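Local structure of adenylate cyclase (Hippeastrum hybrid cultivar, 6YP4) at residues Arg54-Ala58 / Asn59-Val63; Pro98-Met101 / Gly102-Leu105. The protein acts mainly as a triphosphatase of the CYTH family, although it was first taken for an adenylyl cyclase. All coordinates share one frame; numbering follows the deposited sequence.

In the fold
Along the chain, contact 1 comes first. It closes the hairpin between strands 49-56 and 61-73 of the antiparallel sheet, which in CYTH proteins curls into a tunnel for triphosphate substrates. The chain then runs on through strand 76-86 and helix 88-96. Contact 2 follows, where the loop after that helix winds into the short helix 101-104. The two contacts lie in series and neither nest nor cross. The centres of contact 1 and contact 2 are about 19 Å apart. The nearest atoms of contact 1 and contact 2 are about 8 Å apart, so they do not touch. Helix 88-96 is their shared neighbour: Phe55 and Asn59 pack on it from the hairpin, and Met101, Leu104 and Leu105 from the short helix.

Contact 1: Arg54-Ala58 / Asn59-Val63; sequences RFYDA and NAKCV. With GCP (phosphomethylphosphonic acid guanylate ester), chain B.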
loop_
_atom_site.group_PDB
_atom_site.type_symbol
_atom_site.label_atom_id
_atom_site.label_comp_id
_atom_site.label_asym_id
_atom_site.label_seq_id
_atom_site.Cartn_x
_atom_site.Cartn_y
_atom_site.Cartn_z
ATOM N N ARG A 54 8.395 0.000 -13.025
ATOM C CA ARG A 54 6.959 -0.221 -13.181
ATOM C C ARG A 54 6.238 1.109 -13.340
ATOM O O ARG A 54 6.416 2.025 -12.524
ATOM C CB ARG A 54 6.381 -0.988 -11.986
ATOM C CG ARG A 54 4.835 -0.954 -11.908
ATOM C CD ARG A 54 4.311 -1.741 -10.702
ATOM N NE ARG A 54 4.552 -3.187 -10.774
ATOM C CZ ARG A 54 4.520 -3.985 -9.711
ATOM N NH1 ARG A 54 4.281 -3.467 -8.508
ATOM N NH2 ARG A 54 4.744 -5.290 -9.839
ATOM N N PHE A 55 5.399 1.198 -14.369
ATOM C CA PHE A 55 4.560 2.365 -14.611
ATOM C C PHE A 55 3.117 2.031 -14.261
ATOM O O PHE A 55 2.616 0.974 -14.660
ATOM C CB PHE A 55 4.667 2.805 -16.079
ATOM C CG PHE A 55 6.057 3.197 -16.491
ATOM C CD1 PHE A 55 6.574 4.432 -16.152
ATOM C CD2 PHE A 55 6.841 2.331 -17.222
ATOM C CE1 PHE A 55 7.864 4.792 -16.528
ATOM C CE2 PHE A 55 8.130 2.680 -17.597
ATOM C CZ PHE A 55 8.640 3.908 -17.258
ATOM N N TYR A 56 2.455 2.918 -13.508
ATOM C CA TYR A 56 1.049 2.755 -13.141
ATOM C C TYR A 56 0.179 3.631 -14.035
ATOM O O TYR A 56 0.481 4.815 -14.237
ATOM C CB TYR A 56 0.792 3.119 -11.661
ATOM C CG TYR A 56 1.321 2.094 -10.644
ATOM C CD1 TYR A 56 2.661 2.053 -10.301
ATOM C CD2 TYR A 56 0.470 1.184 -10.029
ATOM C CE1 TYR A 56 3.146 1.137 -9.375
ATOM C CE2 TYR A 56 0.949 0.264 -9.088
ATOM C CZ TYR A 56 2.288 0.250 -8.768
ATOM O OH TYR A 56 2.780 -0.663 -7.847
ATOM N N ASP A 57 -0.893 3.038 -14.573
ATOM C CA ASP A 57 -1.939 3.712 -15.366
ATOM C C ASP A 57 -1.267 4.526 -16.469
ATOM O O ASP A 57 -0.418 3.989 -17.195
ATOM C CB ASP A 57 -2.846 4.515 -14.440
ATOM C CG ASP A 57 -3.528 3.657 -13.419
ATOM O OD1 ASP A 57 -3.733 2.460 -13.697
ATOM O OD2 ASP A 57 -3.865 4.177 -12.341
ATOM N N ALA A 58 -1.597 5.803 -16.622
ATOM C CA ALA A 58 -1.089 6.602 -17.725
ATOM C C ALA A 58 0.093 7.439 -17.236
ATOM O O ALA A 58 0.038 8.662 -17.134
ATOM C CB ALA A 58 -2.202 7.465 -18.306
ATOM N N ASN A 59 1.188 6.737 -16.949
ATOM C CA ASN A 59 2.407 7.371 -16.441
ATOM C C ASN A 59 2.125 8.187 -15.184
ATOM O O ASN A 59 2.710 9.248 -14.976
ATOM C CB ASN A 59 3.049 8.249 -17.510
ATOM C CG ASN A 59 4.540 8.130 -17.528
ATOM O OD1 ASN A 59 5.080 7.048 -17.323
ATOM N ND2 ASN A 59 5.227 9.245 -17.774
ATOM N N ALA A 60 1.209 7.689 -14.350
ATOM C CA ALA A 60 0.773 8.407 -13.156
ATOM C C ALA A 60 1.748 8.243 -11.993
ATOM O O ALA A 60 1.949 9.179 -11.209
ATOM C CB ALA A 60 -0.611 7.906 -12.757
ATOM N N LYS A 61 2.342 7.056 -11.862
ATOM C CA LYS A 61 3.230 6.687 -10.765
ATOM C C LYS A 61 4.285 5.724 -11.316
ATOM O O LYS A 61 4.022 4.991 -12.272
ATOM C CB LYS A 61 2.410 6.069 -9.618
ATOM C CG LYS A 61 3.176 5.193 -8.659
ATOM C CD LYS A 61 2.387 4.960 -7.373
ATOM C CE LYS A 61 1.384 3.835 -7.486
ATOM N NZ LYS A 61 0.604 3.715 -6.206
ATOM N N CYS A 62 5.492 5.765 -10.746
ATOM C CA CYS A 62 6.620 4.958 -11.217
ATOM C C CYS A 62 7.386 4.405 -10.027
ATOM O O CYS A 62 7.692 5.146 -9.082
ATOM C CB CYS A 62 7.570 5.786 -12.108
ATOM S SG CYS A 62 8.892 4.808 -12.945
ATOM N N VAL A 63 7.718 3.116 -10.069
ATOM C CA VAL A 63 8.426 2.458 -8.975
ATOM C C VAL A 63 9.634 1.709 -9.527
ATOM O O VAL A 63 9.497 0.895 -10.452
ATOM C CB VAL A 63 7.509 1.494 -8.190
ATOM C CG1 VAL A 63 8.298 0.819 -7.050
ATOM C CG2 VAL A 63 6.269 2.233 -7.622
HETATM P PG GCP B . 4.685 -10.252 -7.654
HETATM O O1G GCP B . 4.106 -11.607 -7.376
HETATM O O2G GCP B . 3.973 -9.599 -8.818
HETATM O O3G GCP B . 6.158 -10.384 -7.954
HETATM C C3B GCP B . 4.450 -9.222 -6.164
HETATM P PB GCP B . 5.234 -7.569 -6.464
HETATM O O1B GCP B . 6.535 -7.680 -7.205
HETATM O O2B GCP B . 4.271 -6.636 -7.155
HETATM O O3A GCP B . 5.552 -6.975 -4.965
HETATM P PA GCP B . 5.949 -5.389 -4.795
HETATM O O1A GCP B . 7.094 -5.332 -3.800
HETATM O O2A GCP B . 6.412 -4.885 -6.146
HETATM O "O5'" GCP B . 4.601 -4.504 -4.294
HETATM C "C5'" GCP B . 3.449 -5.209 -3.851
HETATM C "C4'" GCP B . 3.732 -5.989 -2.497
HETATM O "O4'" GCP B . 4.490 -5.148 -1.425
HETATM C "C3'" GCP B . 2.616 -6.294 -1.952
HETATM O "O3'" GCP B . 2.667 -7.651 -1.446
HETATM C "C2'" GCP B . 2.315 -5.158 -0.756
HETATM O "O2'" GCP B . 1.718 -5.756 0.455
HETATM C "C1'" GCP B . 3.393 -4.524 -0.499
HETATM N N9 GCP B . 3.205 -3.050 -0.806
HETATM C C8 GCP B . 3.592 -2.546 -1.985
HETATM N N7 GCP B . 3.319 -1.229 -2.006
HETATM C C5 GCP B . 2.755 -0.914 -0.829
HETATM C C6 GCP B . 2.281 0.291 -0.314
HETATM O O6 GCP B . 2.345 1.281 -0.965
HETATM N N1 GCP B . 1.757 0.332 0.910
HETATM C C2 GCP B . 1.685 -0.803 1.656
HETATM N N2 GCP B . 1.091 -0.637 2.981
HETATM N N3 GCP B . 2.146 -1.981 1.154
HETATM C C4 GCP B . 2.682 -2.034 -0.089
#
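Lys61 lies over the ring of Tyr56 near the turn of an antiparallel beta hairpin. Its CB is 3.9 Å from Tyr56 CB. CG follows, 3.6 Å from Tyr56 CD1, with CD slightly farther from that atom. The chain then bends at chi3 (84°). This bend sets CE over the middle of the ring, 3.5 Å from the Tyr56 centroid, as a CH-pi contact. NZ lies above the same face as a cation-pi partner, 4.5 Å from that centroid. Val63 CG2 touches Tyr56 CE1 obliquely. At the ring's far end, Tyr56 OH accepts a hydrogen bond from Arg54 NH1 (3.2 Å). Arg54 also reaches the bound GTP analogue. Its NH2 donates to GCP O2B at 3.0 Å, with the oxygen in the plane of the guanidinium, and NH1 adds a weak bond to the same atom. Asn34 holds Arg54 NE, which helps to fix the group's rotation. Backbone bonds pair Arg54 with Val63, and the Ala60 N to Tyr56 O bond (3.0 Å) spans the turn. On the opposite face of the hairpin, Cys62 SG makes an oblique sulfur-aromatic contact with Phe55. Phe55 there packs on helix 88-96, while strands 26-39 and 76-86 flank the hairpin edges.

Contact 2: Pro98-Met101 / Gly102-Leu105; sequences PSKM and GSLL
Ser103 turns OG back between its backbone N and carbonyl carbon (chi1 63°), which brings the hydroxyl to Lys100 O. Met101 instead has CG beside its own carbonyl carbon (chi1 174°), and this directs the chain towards Leu105. Both belong to the short helix 101-104, with Lys100 at its N-cap position. Lys100 O is gripped twice. Leu104 N donates to it at 2.9 Å, an i to i+4 helical bond that runs almost straight out from the carbonyl. Ser103 OG donates to the same oxygen at 2.9 Å, tilted out of the carbonyl plane. A second helical bond joins Leu105 N to Met101 O at 2.8 Å, and the chain leaves helical geometry at Leu105. Leu104 lays CG against Lys100 O and CD1 against Lys100 CB (3.9 Å). Its side chain also touches Glu93 and Val94 of helix 88-96. With an alanine here, Lys100 CB would probably be left without its CD1 neighbour and a gap would be likely to open against Glu93 and Val94, with Met101 still touching Val94. Leu105 and Met101 both pack on Trp111 of helix 109-118. Between these two, Leu105 CD1 meets Met101 CG at 3.6 Å.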
loop_
_atom_site.group_PDB
_atom_site.type_symbol
_atom_site.label_atom_id
_atom_site.label_comp_id
_atom_site.label_asym_id
_atom_site.label_seq_id
_atom_site.Cartn_x
_atom_site.Cartn_y
_atom_site.Cartn_z
ATOM N N PRO A 98 18.569 3.451 -22.162
ATOM C CA PRO A 98 19.073 2.741 -20.977
ATOM C C PRO A 98 20.585 2.801 -20.828
ATOM O O PRO A 98 21.084 2.519 -19.732
ATOM C CB PRO A 98 18.573 1.299 -21.175
ATOM C CG PRO A 98 18.098 1.219 -22.575
ATOM C CD PRO A 98 17.728 2.591 -23.012
ATOM N N SER A 99 21.324 3.190 -21.871
ATOM C CA SER A 99 22.763 3.399 -21.733
ATOM C C SER A 99 23.103 4.655 -20.938
ATOM O O SER A 99 24.284 4.898 -20.672
ATOM C CB SER A 99 23.430 3.477 -23.108
ATOM O OG SER A 99 22.872 4.515 -23.893
ATOM N N LYS A 100 22.108 5.466 -20.580
ATOM C CA LYS A 100 22.296 6.627 -19.721
ATOM C C LYS A 100 21.818 6.363 -18.302
ATOM O O LYS A 100 21.726 7.305 -17.505
ATOM C CB LYS A 100 21.563 7.847 -20.296
ATOM C CG LYS A 100 22.090 8.358 -21.637
ATOM C CD LYS A 100 23.522 8.851 -21.501
ATOM C CE LYS A 100 23.784 10.114 -22.323
ATOM N NZ LYS A 100 24.261 11.275 -21.486
ATOM N N MET A 101 21.528 5.098 -17.973
ATOM C CA MET A 101 20.852 4.766 -16.723
ATOM C C MET A 101 21.642 5.236 -15.508
ATOM O O MET A 101 21.061 5.720 -14.529
ATOM C CB MET A 101 20.615 3.256 -16.649
ATOM C CG MET A 101 20.049 2.786 -15.328
ATOM S SD MET A 101 19.702 1.026 -15.290
ATOM C CE MET A 101 18.742 0.850 -16.788
ATOM N N GLY A 102 22.967 5.099 -15.552
ATOM C CA GLY A 102 23.775 5.452 -14.400
ATOM C C GLY A 102 23.767 6.938 -14.104
ATOM O O GLY A 102 23.799 7.349 -12.940
ATOM N N SER A 103 23.743 7.765 -15.143
ATOM C CA SER A 103 23.638 9.194 -14.892
ATOM C C SER A 103 22.202 9.573 -14.534
ATOM O O SER A 103 21.977 10.405 -13.654
ATOM C CB SER A 103 24.146 9.978 -16.107
ATOM O OG SER A 103 23.364 9.727 -17.257
ATOM N N LEU A 104 21.217 8.936 -15.169
ATOM C CA LEU A 104 19.828 9.279 -14.890
ATOM C C LEU A 104 19.424 8.877 -13.474
ATOM O O LEU A 104 18.666 9.601 -12.809
ATOM C CB LEU A 104 18.908 8.615 -15.921
ATOM C CG LEU A 104 18.999 9.130 -17.359
ATOM C CD1 LEU A 104 18.245 8.203 -18.296
ATOM C CD2 LEU A 104 18.481 10.542 -17.481
ATOM N N LEU A 105 19.909 7.729 -12.995
ATOM C CA LEU A 105 19.551 7.213 -11.680
ATOM C C LEU A 105 20.658 7.413 -10.639
ATOM O O LEU A 105 20.685 6.700 -9.631
ATOM C CB LEU A 105 19.192 5.730 -11.790
ATOM C CG LEU A 105 18.048 5.437 -12.755
ATOM C CD1 LEU A 105 17.737 3.961 -12.881
ATOM C CD2 LEU A 105 16.826 6.184 -12.306
#